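Local structure of N-terminal acetyltransferase B complex subunit MDM20 (Candida albicans, 5K04) at residues K393-L398 / L413-L418; Y407-K412 / E555-E560; Y419-T424 / D563-P568; L427-Y432 / Y447-T452. The protein is the non-catalytic, auxiliary subunit of the NatB N-terminal acetyltransferase complex, and probably serves as the helical scaffold that holds the catalytic subunit NAT3. All coordinates share one frame; numbering follows the deposited sequence.

Contacts 1 and 2 use helix 409-419 itself, contact 3 the loop just after it. Contact 1 packs that helix against helix 388-404 and is wholly buried and apolar. Contact 2 takes the start of the same helix and sets it against the loop at 555-560, where a buried lysine chain meets backbone carbonyls and NAT3 comes within reach. Contact 3, partly buried, joins the loop after the helix to residues 563-568 of the same long connection, through a side-chain to backbone hydrogen bond. Contact 4, buried again, lies about 11 Å from contact 3 between centres and is built on aromatic faces and methyl groups.

Contact 1: residues K393-L398 / L413-L418; sequences KNIVLL and LWLMKL
Leu-418 of helix 409-419 reaches toward helix 388-404 and lays its CD1 methyl on the backbone there, 3.4 Å from Ile-395 N. The same methyl also lies by C and CB of Asn-394, so it rests over the Asn-394 to Ile-395 peptide link. Ile-395 replies alongside: its CG1 stands 3.6 Å from Leu-418 CB, the two side chains running in opposite senses. The second branch of the isoleucine, CG2, lies opposite the backbone N and faces Leu-415 CD1 at 4.0 Å, with the isoleucine and leucine set crosswise. Leu-415 gets there because its CG is anti to the backbone N (chi1 -177°), which carries CD1 across to Ile-395. One turn further on, Leu-398 sends CD1 onto the opposite helix, 3.5 Å from Leu-415 N, and also touches CB of Trp-414 and CD1 of Leu-418. The indole of Trp-414 leads away, and its NE1 is hydrogen-bonded to the carbonyl O of Glu-555. The amide of Asn-394 likewise turns off to Asp-383. The short axes run nearly antiparallel, at 156°, with a closest approach of 9.8 Å, consistent with the TPR-like helical hairpins of this family. With methyls resting on helix backbone and apolar side chains between, the association of these two segments rests on apolar packing and shape.

Contact 2: residues Y407-K412 / E555-E560; sequences YNYKLK and EWNGLE
This is a buried packing contact, with the aliphatic part of a lysine as its centre, between the first turn of helix 409-419 and the loop that runs from helix 539-542 to helix 571-584. Lys-410 supplies most of it. Its side chain starts out extended and then bends at chi3 and chi4, a path that carries CD and CE along the loop backbone. CE comes 3.4 Å from the carbonyl O of Asn-557, while CD lies 4.0 Å from Glu-555 O. CE also meets the CD1 methyl of Leu-559, at 4.0 Å, on the same flank as the Asn-557 carbonyl. The ammonium group itself has a salt bridge to Glu-374, so this loop takes the lysine's methylenes and helix 372-383 its charge. Tyr-409 adds a lighter touch, its OH 4.2 Å from Asn-557 CB, with ring and amide planes 47° apart. The amide oxygen of Asn-557 is hydrogen-bonded to Gln-53 of the NAT3 chain, which ties the loop to the catalytic partner. Two local motifs shape the surfaces. Asn-408 is the N-cap: its OD1 accepts from Leu-411 N at 3.2 Å, with an N-H...O angle of 166° and the donor above the carbonyl plane. On the loop, Leu-559 N bonds back to Trp-556 O at 2.8 Å, closing a turn with Gly-558 at its third position. The arrangement thus pairs an asparagine-capped helix start with a type II beta turn at the NAT3 interface.

Contact 3: residues Y419-T424 / D563-P568; sequences YSQLNT and DCIDVP
Gln-421 folds back over Ile-565 and ends on the backbone beyond it. From CB, its chain keeps CG anti to the carbonyl carbon and then bends at chi2 (-55°), which brings the amide round to residues 565-566. CG touches the CD1 methyl of Ile-565 at 3.6 Å. CD, the amide carbon, lies 3.8 Å from both CD1 and CB of the same isoleucine, and the two side chains pass obliquely. OE1 stays over that residue as well, 3.9 Å from Ile-565 CB. The tip, NE2, donates to the carbonyl O of Asp-566 at 2.7 Å; the N-H...O angle is 151°, the acceptor lies almost in the glutamine's amide plane, and the donor stands well above the carbonyl plane of Asp-566. Gln-421 is the third residue of a type I beta turn, Tyr-419 to Leu-422, closed by a bond from Leu-422 N to Tyr-419 O, which carries the chain off the end of helix 409-419. Here NE2 is also hydrogen-bonded to Lys-417 O, a carbonyl of that last helical turn, and makes a weak bond to Ser-420 OG. Ser-420 OG is hydrogen-bonded to the same carbonyl and, across the contact, packs against Pro-568 CD at 3.6 Å. It also lies beside the CG2 methyl of Val-567, 3.8 Å away, while the pyrrolidine CG of Pro-568 rests near the carbonyl O of Ser-420.

Contact 4: residues L427-Y432 / Y447-T452; sequences LIFPIY and YYLTTT
The rings of Phe-429 and Tyr-432 each present a face to one side chain, Leu-449, and each of its methyls is centred over one ring while also touching the rim of the other. CD2 sits over the centre of the Phe-429 ring, 3.7 Å from the centroid and 9° off the ring normal. CD1 sits in the same way over Tyr-432, 3.6 Å from its centroid and 11° off the normal. Both are CH-pi contacts, and the leucine side chain runs crosswise to both aromatic side chains. At the edge of the Tyr-432 ring, near its plane, lies CB of Tyr-448. The Thr-452 methyl CG2 approaches Phe-429 obliquely, 3.6 Å from CD2. What brings Tyr-432 into position is its CG, held anti to the backbone N (chi1 -173°); its hydroxyl is hydrogen-bonded to His-442.

Beside the rings, Ile-428 places CG2 3.4 Å from the carbonyl O of Tyr-448 and 4.0 Å from Leu-449 CD2. Its CD1 crosses to Thr-451 OG1. A type I beta turn from Leu-449 to Thr-452 folds the chain on the leucine's side. The contact joins residues 427-432, which run into helix 429-434, to the chain between helices 440-445 and 456-485, and Trp-462 of the latter packs on Leu-449 as well. Methyl-to-face packing, with Ile-428 filling in against a carbonyl and a hydroxyl oxygen, carries the contact; no polar pair bridges the two segments.

Contact 1: residues K393-L398 / L413-L418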
# COMPACT_ATOMS: atom_id res chain seq x y z
N LYS A 393 30.52 -7.88 -4.13
CA LYS A 393 30.74 -9.21 -3.57
C LYS A 393 29.42 -9.82 -3.10
O LYS A 393 29.10 -10.98 -3.43
CB LYS A 393 31.75 -9.14 -2.41
CG LYS A 393 31.87 -10.45 -1.62
CD LYS A 393 32.75 -10.34 -0.37
CE LYS A 393 32.02 -9.69 0.77
NZ LYS A 393 32.82 -9.64 2.00
N ASN A 394 28.62 -9.05 -2.38
CA ASN A 394 27.39 -9.58 -1.84
C ASN A 394 26.30 -9.72 -2.90
O ASN A 394 25.42 -10.58 -2.75
CB ASN A 394 26.95 -8.73 -0.65
CG ASN A 394 27.75 -9.07 0.62
OD1 ASN A 394 27.76 -10.21 1.06
ND2 ASN A 394 28.46 -8.10 1.16
N ILE A 395 26.34 -8.92 -3.97
CA ILE A 395 25.52 -9.20 -5.15
C ILE A 395 25.81 -10.61 -5.68
O ILE A 395 24.90 -11.37 -6.03
CB ILE A 395 25.75 -8.14 -6.24
CG1 ILE A 395 25.00 -6.85 -5.91
CG2 ILE A 395 25.33 -8.68 -7.60
CD1 ILE A 395 25.31 -5.70 -6.86
N VAL A 396 27.10 -10.97 -5.77
CA VAL A 396 27.49 -12.30 -6.24
C VAL A 396 26.94 -13.38 -5.32
O VAL A 396 26.51 -14.45 -5.77
CB VAL A 396 29.02 -12.37 -6.36
CG1 VAL A 396 29.45 -13.75 -6.76
CG2 VAL A 396 29.50 -11.34 -7.37
N LEU A 397 26.95 -13.12 -4.01
CA LEU A 397 26.48 -14.13 -3.06
C LEU A 397 24.96 -14.28 -3.13
O LEU A 397 24.45 -15.41 -3.14
CB LEU A 397 26.95 -13.79 -1.65
CG LEU A 397 28.48 -13.78 -1.42
CD1 LEU A 397 28.88 -13.16 -0.06
CD2 LEU A 397 29.05 -15.18 -1.53
N LEU A 398 24.23 -13.16 -3.20
CA LEU A 398 22.77 -13.22 -3.31
C LEU A 398 22.34 -13.99 -4.55
O LEU A 398 21.54 -14.92 -4.47
CB LEU A 398 22.19 -11.81 -3.31
CG LEU A 398 22.27 -11.07 -1.96
CD1 LEU A 398 21.69 -9.68 -2.07
CD2 LEU A 398 21.56 -11.85 -0.82
N LEU A 413 14.64 -8.95 -2.84
CA LEU A 413 14.50 -7.54 -2.47
C LEU A 413 15.86 -6.94 -2.16
O LEU A 413 16.17 -5.82 -2.59
CB LEU A 413 13.56 -7.39 -1.27
CG LEU A 413 12.11 -7.82 -1.48
CD1 LEU A 413 11.32 -7.67 -0.21
CD2 LEU A 413 11.49 -7.02 -2.57
N TRP A 414 16.69 -7.68 -1.43
CA TRP A 414 18.01 -7.18 -1.07
C TRP A 414 18.89 -7.01 -2.31
O TRP A 414 19.61 -6.02 -2.43
CB TRP A 414 18.66 -8.12 -0.05
CG TRP A 414 18.29 -7.78 1.35
CD1 TRP A 414 17.32 -8.39 2.11
CD2 TRP A 414 18.82 -6.71 2.15
NE1 TRP A 414 17.24 -7.78 3.34
CE2 TRP A 414 18.14 -6.74 3.39
CE3 TRP A 414 19.80 -5.73 1.93
CZ2 TRP A 414 18.42 -5.83 4.42
CZ3 TRP A 414 20.09 -4.83 2.96
CH2 TRP A 414 19.39 -4.88 4.20
N LEU A 415 18.81 -7.97 -3.24
CA LEU A 415 19.55 -7.86 -4.49
C LEU A 415 19.21 -6.56 -5.21
O LEU A 415 20.10 -5.87 -5.74
CB LEU A 415 19.26 -9.07 -5.38
CG LEU A 415 20.02 -9.12 -6.70
CD1 LEU A 415 21.54 -9.01 -6.42
CD2 LEU A 415 19.70 -10.39 -7.47
N MET A 416 17.92 -6.19 -5.23
CA MET A 416 17.54 -4.91 -5.83
C MET A 416 18.11 -3.73 -5.04
O MET A 416 18.59 -2.77 -5.64
CB MET A 416 16.01 -4.83 -5.94
CG MET A 416 15.46 -5.59 -7.14
SD MET A 416 13.77 -5.27 -7.61
CE MET A 416 13.02 -5.90 -6.18
N LYS A 417 18.11 -3.82 -3.70
CA LYS A 417 18.69 -2.74 -2.89
C LYS A 417 20.16 -2.54 -3.20
O LYS A 417 20.63 -1.40 -3.35
CB LYS A 417 18.49 -3.02 -1.40
CG LYS A 417 17.03 -3.07 -0.98
CD LYS A 417 16.83 -3.34 0.52
CE LYS A 417 17.57 -2.36 1.41
NZ LYS A 417 17.19 -2.54 2.85
N LEU A 418 20.93 -3.64 -3.30
CA LEU A 418 22.35 -3.54 -3.63
C LEU A 418 22.56 -2.91 -5.00
O LEU A 418 23.35 -1.98 -5.15
CB LEU A 418 23.02 -4.91 -3.57
CG LEU A 418 23.10 -5.72 -2.26
CD1 LEU A 418 24.23 -6.76 -2.31
CD2 LEU A 418 23.28 -4.84 -1.08

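Contact 2: residues Y407-K412 / E555-E560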
# COMPACT_ATOMS: atom_id res chain seq x y z
N TYR A 407 12.85 -18.69 -5.40
CA TYR A 407 11.70 -17.83 -5.12
C TYR A 407 11.82 -17.14 -3.76
O TYR A 407 10.83 -16.62 -3.24
CB TYR A 407 10.40 -18.63 -5.19
CG TYR A 407 10.28 -19.52 -6.42
CD1 TYR A 407 10.01 -18.98 -7.67
CD2 TYR A 407 10.48 -20.89 -6.34
CE1 TYR A 407 9.92 -19.78 -8.81
CE2 TYR A 407 10.39 -21.71 -7.47
CZ TYR A 407 10.11 -21.14 -8.71
OH TYR A 407 10.02 -21.92 -9.83
N ASN A 408 13.02 -17.11 -3.18
CA ASN A 408 13.21 -16.44 -1.90
C ASN A 408 13.12 -14.94 -2.14
O ASN A 408 14.03 -14.34 -2.70
CB ASN A 408 14.54 -16.82 -1.27
CG ASN A 408 14.68 -16.27 0.15
OD1 ASN A 408 14.29 -15.13 0.44
ND2 ASN A 408 15.22 -17.09 1.04
N TYR A 409 12.01 -14.35 -1.70
CA TYR A 409 11.75 -12.95 -2.02
C TYR A 409 12.66 -12.02 -1.23
O TYR A 409 13.06 -10.97 -1.75
CB TYR A 409 10.27 -12.63 -1.80
CG TYR A 409 9.82 -12.56 -0.35
CD1 TYR A 409 10.07 -11.44 0.43
CD2 TYR A 409 9.11 -13.60 0.23
CE1 TYR A 409 9.65 -11.36 1.75
CE2 TYR A 409 8.69 -13.53 1.58
CZ TYR A 409 8.97 -12.42 2.33
OH TYR A 409 8.54 -12.33 3.64
N LYS A 410 13.00 -12.37 0.01
CA LYS A 410 13.86 -11.48 0.79
C LYS A 410 15.21 -11.31 0.11
O LYS A 410 15.74 -10.20 0.04
CB LYS A 410 14.02 -11.99 2.23
CG LYS A 410 12.75 -11.84 3.06
CD LYS A 410 13.05 -11.80 4.55
CE LYS A 410 13.61 -13.10 5.07
NZ LYS A 410 12.65 -14.20 4.94
N LEU A 411 15.77 -12.41 -0.41
CA LEU A 411 17.03 -12.30 -1.13
C LEU A 411 16.87 -11.44 -2.36
O LEU A 411 17.77 -10.67 -2.72
CB LEU A 411 17.56 -13.69 -1.51
CG LEU A 411 17.82 -14.75 -0.42
CD1 LEU A 411 18.28 -16.10 -1.05
CD2 LEU A 411 18.83 -14.26 0.60
N LYS A 412 15.72 -11.57 -3.05
CA LYS A 412 15.45 -10.77 -4.24
C LYS A 412 15.35 -9.29 -3.91
O LYS A 412 15.93 -8.45 -4.61
CB LYS A 412 14.17 -11.25 -4.91
CG LYS A 412 14.33 -12.57 -5.65
CD LYS A 412 13.07 -12.94 -6.38
CE LYS A 412 13.25 -14.23 -7.20
NZ LYS A 412 12.02 -14.42 -8.04
N GLU A 555 11.76 -6.95 3.57
CA GLU A 555 13.09 -7.52 3.42
C GLU A 555 13.79 -7.74 4.76
O GLU A 555 14.90 -8.28 4.77
CB GLU A 555 13.95 -6.63 2.51
CG GLU A 555 14.62 -5.42 3.16
CD GLU A 555 13.75 -4.18 3.16
OE1 GLU A 555 12.52 -4.34 3.30
OE2 GLU A 555 14.29 -3.05 3.05
N TRP A 556 13.14 -7.36 5.87
CA TRP A 556 13.66 -7.51 7.22
C TRP A 556 12.89 -8.53 8.04
O TRP A 556 13.14 -8.67 9.24
CB TRP A 556 13.64 -6.18 7.97
CG TRP A 556 14.57 -5.13 7.43
CD1 TRP A 556 14.24 -4.06 6.63
CD2 TRP A 556 15.98 -5.04 7.66
NE1 TRP A 556 15.36 -3.31 6.36
CE2 TRP A 556 16.44 -3.88 6.98
CE3 TRP A 556 16.90 -5.81 8.38
CZ2 TRP A 556 17.79 -3.49 6.97
CZ3 TRP A 556 18.25 -5.42 8.38
CH2 TRP A 556 18.67 -4.27 7.68
N ASN A 557 11.93 -9.22 7.42
CA ASN A 557 11.04 -10.13 8.15
C ASN A 557 11.84 -11.26 8.77
O ASN A 557 12.53 -12.00 8.06
CB ASN A 557 9.97 -10.68 7.21
CG ASN A 557 8.72 -11.12 7.94
OD1 ASN A 557 7.93 -10.30 8.38
ND2 ASN A 557 8.54 -12.43 8.06
N GLY A 558 11.78 -11.37 10.10
CA GLY A 558 12.56 -12.35 10.82
C GLY A 558 13.97 -11.91 11.12
O GLY A 558 14.73 -12.69 11.72
N LEU A 559 14.35 -10.71 10.71
CA LEU A 559 15.64 -10.12 11.05
C LEU A 559 15.41 -8.90 11.91
O LEU A 559 14.31 -8.33 11.96
CB LEU A 559 16.43 -9.70 9.80
CG LEU A 559 16.83 -10.67 8.71
CD1 LEU A 559 15.64 -11.10 7.87
CD2 LEU A 559 17.83 -9.96 7.84
N GLU A 560 16.47 -8.49 12.61
CA GLU A 560 16.46 -7.24 13.34
C GLU A 560 16.89 -6.13 12.38
O GLU A 560 17.98 -6.20 11.80
CB GLU A 560 17.38 -7.30 14.55
CG GLU A 560 17.29 -6.06 15.42
CD GLU A 560 18.50 -5.87 16.32
OE1 GLU A 560 19.22 -6.86 16.59
OE2 GLU A 560 18.74 -4.72 16.74

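Contact 3: residues Y419-T424 / D563-P568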
# COMPACT_ATOMS: atom_id res chain seq x y z
N TYR A 419 21.83 -3.42 -6.02
CA TYR A 419 21.91 -2.84 -7.36
C TYR A 419 21.55 -1.37 -7.35
O TYR A 419 22.03 -0.61 -8.20
CB TYR A 419 20.97 -3.56 -8.32
CG TYR A 419 21.47 -4.87 -8.91
CD1 TYR A 419 22.79 -5.03 -9.31
CD2 TYR A 419 20.60 -5.94 -9.10
CE1 TYR A 419 23.24 -6.24 -9.87
CE2 TYR A 419 21.03 -7.13 -9.63
CZ TYR A 419 22.35 -7.29 -10.02
OH TYR A 419 22.74 -8.49 -10.55
N SER A 420 20.68 -0.96 -6.41
CA SER A 420 20.27 0.43 -6.33
C SER A 420 21.39 1.33 -5.83
O SER A 420 21.23 2.55 -5.89
CB SER A 420 19.06 0.57 -5.40
OG SER A 420 19.47 0.69 -4.04
N GLN A 421 22.48 0.75 -5.33
CA GLN A 421 23.67 1.47 -4.89
C GLN A 421 24.63 1.79 -6.03
O GLN A 421 25.58 2.56 -5.84
CB GLN A 421 24.44 0.66 -3.84
CG GLN A 421 23.62 0.21 -2.66
CD GLN A 421 22.93 1.38 -1.97
OE1 GLN A 421 23.58 2.31 -1.51
NE2 GLN A 421 21.60 1.35 -1.94
N LEU A 422 24.44 1.17 -7.19
CA LEU A 422 25.35 1.24 -8.31
C LEU A 422 24.64 1.89 -9.50
O LEU A 422 23.45 2.21 -9.43
CB LEU A 422 25.86 -0.15 -8.69
CG LEU A 422 26.54 -0.94 -7.57
CD1 LEU A 422 26.83 -2.38 -8.04
CD2 LEU A 422 27.81 -0.24 -7.07
N ASN A 423 25.41 2.09 -10.57
CA ASN A 423 24.88 2.57 -11.84
C ASN A 423 24.41 1.43 -12.74
O ASN A 423 24.23 1.62 -13.95
CB ASN A 423 25.94 3.42 -12.55
CG ASN A 423 26.29 4.66 -11.75
OD1 ASN A 423 25.43 5.48 -11.42
ND2 ASN A 423 27.56 4.78 -11.43
N THR A 424 24.18 0.25 -12.15
CA THR A 424 23.66 -0.93 -12.83
C THR A 424 22.13 -0.88 -12.92
O THR A 424 21.41 -1.80 -12.52
CB THR A 424 24.12 -2.18 -12.09
OG1 THR A 424 23.72 -2.07 -10.71
CG2 THR A 424 25.62 -2.30 -12.14
N ASP A 563 20.71 -0.12 10.76
CA ASP A 563 21.13 0.86 9.77
C ASP A 563 21.99 0.18 8.72
O ASP A 563 23.08 -0.32 9.02
CB ASP A 563 21.87 2.01 10.45
CG ASP A 563 20.94 2.91 11.28
OD1 ASP A 563 19.70 2.79 11.15
OD2 ASP A 563 21.46 3.73 12.06
N CYS A 564 21.47 0.12 7.50
CA CYS A 564 22.14 -0.50 6.37
C CYS A 564 21.94 0.43 5.18
O CYS A 564 21.41 1.54 5.32
CB CYS A 564 21.58 -1.92 6.10
SG CYS A 564 22.72 -3.06 5.47
N ILE A 565 22.39 -0.02 4.01
CA ILE A 565 22.12 0.70 2.78
C ILE A 565 20.60 0.80 2.55
O ILE A 565 19.81 -0.04 2.99
CB ILE A 565 22.81 0.03 1.59
CG1 ILE A 565 22.26 -1.38 1.40
CG2 ILE A 565 24.32 -0.03 1.77
CD1 ILE A 565 22.29 -1.81 -0.01
N ASP A 566 20.22 1.85 1.83
CA ASP A 566 18.83 2.16 1.54
C ASP A 566 18.68 2.34 0.03
O ASP A 566 19.62 2.75 -0.65
CB ASP A 566 18.41 3.45 2.27
CG ASP A 566 18.30 3.27 3.77
OD1 ASP A 566 17.89 2.17 4.21
OD2 ASP A 566 18.60 4.24 4.50
N VAL A 567 17.50 2.00 -0.49
CA VAL A 567 17.19 2.52 -1.82
C VAL A 567 17.16 4.05 -1.75
O VAL A 567 16.59 4.62 -0.80
CB VAL A 567 15.86 1.94 -2.34
CG1 VAL A 567 15.45 2.57 -3.68
CG2 VAL A 567 16.00 0.41 -2.51
N PRO A 568 17.81 4.74 -2.66
CA PRO A 568 17.96 6.21 -2.57
C PRO A 568 16.76 6.98 -3.09
O PRO A 568 16.80 7.67 -4.13
CB PRO A 568 19.22 6.45 -3.41
CG PRO A 568 19.26 5.34 -4.40
CD PRO A 568 18.69 4.14 -3.68

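Contact 4: residues L427-Y432 / Y447-T452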
# COMPACT_ATOMS: atom_id res chain seq x y z
N LEU A 427 19.30 -3.63 -14.30
CA LEU A 427 19.21 -5.00 -13.79
C LEU A 427 18.17 -5.18 -12.70
O LEU A 427 18.03 -6.29 -12.17
CB LEU A 427 20.58 -5.44 -13.25
CG LEU A 427 21.78 -5.29 -14.18
CD1 LEU A 427 23.07 -5.72 -13.48
CD2 LEU A 427 21.57 -6.06 -15.50
N ILE A 428 17.43 -4.14 -12.35
CA ILE A 428 16.46 -4.23 -11.26
C ILE A 428 15.10 -4.73 -11.75
O ILE A 428 14.51 -5.63 -11.14
CB ILE A 428 16.37 -2.85 -10.58
CG1 ILE A 428 17.73 -2.48 -9.94
CG2 ILE A 428 15.23 -2.81 -9.59
CD1 ILE A 428 17.74 -1.13 -9.24
N PHE A 429 14.61 -4.18 -12.86
CA PHE A 429 13.30 -4.56 -13.40
C PHE A 429 13.13 -6.06 -13.60
O PHE A 429 12.02 -6.56 -13.33
CB PHE A 429 13.05 -3.82 -14.73
CG PHE A 429 12.07 -2.70 -14.61
CD1 PHE A 429 10.74 -2.95 -14.28
CD2 PHE A 429 12.47 -1.38 -14.81
CE1 PHE A 429 9.83 -1.90 -14.16
CE2 PHE A 429 11.57 -0.33 -14.70
CZ PHE A 429 10.25 -0.59 -14.37
N PRO A 430 14.12 -6.81 -14.09
CA PRO A 430 13.89 -8.26 -14.23
C PRO A 430 13.58 -8.96 -12.91
O PRO A 430 12.76 -9.89 -12.87
CB PRO A 430 15.21 -8.75 -14.85
CG PRO A 430 15.73 -7.54 -15.62
CD PRO A 430 15.40 -6.39 -14.70
N ILE A 431 14.19 -8.49 -11.82
CA ILE A 431 13.94 -9.08 -10.50
C ILE A 431 12.55 -8.73 -10.01
O ILE A 431 11.78 -9.61 -9.58
CB ILE A 431 15.02 -8.61 -9.52
CG1 ILE A 431 16.41 -9.00 -10.04
CG2 ILE A 431 14.77 -9.19 -8.14
CD1 ILE A 431 17.54 -8.28 -9.36
N TYR A 432 12.21 -7.44 -10.06
CA TYR A 432 10.89 -6.93 -9.70
C TYR A 432 9.78 -7.68 -10.42
O TYR A 432 8.80 -8.12 -9.81
CB TYR A 432 10.83 -5.43 -10.03
CG TYR A 432 9.61 -4.64 -9.59
CD1 TYR A 432 8.46 -4.58 -10.37
CD2 TYR A 432 9.63 -3.92 -8.41
CE1 TYR A 432 7.34 -3.83 -9.96
CE2 TYR A 432 8.53 -3.17 -7.99
CZ TYR A 432 7.39 -3.12 -8.77
OH TYR A 432 6.31 -2.37 -8.33
N TYR A 447 9.14 1.84 -5.24
CA TYR A 447 10.34 2.60 -4.96
C TYR A 447 11.60 1.78 -5.19
O TYR A 447 12.68 2.37 -5.34
CB TYR A 447 10.28 3.11 -3.53
CG TYR A 447 10.54 2.03 -2.48
CD1 TYR A 447 11.85 1.75 -2.06
CD2 TYR A 447 9.50 1.31 -1.89
CE1 TYR A 447 12.12 0.76 -1.09
CE2 TYR A 447 9.76 0.32 -0.91
CZ TYR A 447 11.08 0.05 -0.52
OH TYR A 447 11.33 -0.91 0.43
N TYR A 448 11.49 0.44 -5.22
CA TYR A 448 12.62 -0.40 -5.61
C TYR A 448 13.08 -0.11 -7.03
O TYR A 448 14.21 -0.45 -7.38
CB TYR A 448 12.26 -1.90 -5.48
CG TYR A 448 12.38 -2.46 -4.08
CD1 TYR A 448 13.63 -2.84 -3.56
CD2 TYR A 448 11.26 -2.62 -3.28
CE1 TYR A 448 13.75 -3.35 -2.27
CE2 TYR A 448 11.36 -3.12 -1.99
CZ TYR A 448 12.61 -3.49 -1.49
OH TYR A 448 12.69 -3.99 -0.22
N LEU A 449 12.23 0.51 -7.85
CA LEU A 449 12.56 0.87 -9.23
C LEU A 449 13.10 2.29 -9.36
O LEU A 449 13.30 2.77 -10.48
CB LEU A 449 11.34 0.68 -10.11
CG LEU A 449 10.69 -0.71 -10.09
CD1 LEU A 449 9.28 -0.66 -10.70
CD2 LEU A 449 11.56 -1.73 -10.84
N THR A 450 13.34 2.96 -8.23
CA THR A 450 13.74 4.37 -8.22
C THR A 450 14.88 4.66 -9.20
O THR A 450 14.82 5.64 -9.96
CB THR A 450 14.15 4.75 -6.79
OG1 THR A 450 13.01 4.64 -5.91
CG2 THR A 450 14.73 6.17 -6.72
N THR A 451 15.92 3.82 -9.22
CA THR A 451 17.14 4.07 -9.99
C THR A 451 17.11 3.46 -11.39
O THR A 451 18.09 3.59 -12.12
CB THR A 451 18.36 3.52 -9.25
OG1 THR A 451 18.25 2.09 -9.13
CG2 THR A 451 18.48 4.13 -7.85
N THR A 452 16.01 2.81 -11.77
CA THR A 452 15.92 2.21 -13.09
C THR A 452 16.12 3.27 -14.18
O THR A 452 15.75 4.44 -14.02
CB THR A 452 14.58 1.50 -13.26
OG1 THR A 452 13.51 2.38 -12.90
CG2 THR A 452 14.54 0.26 -12.36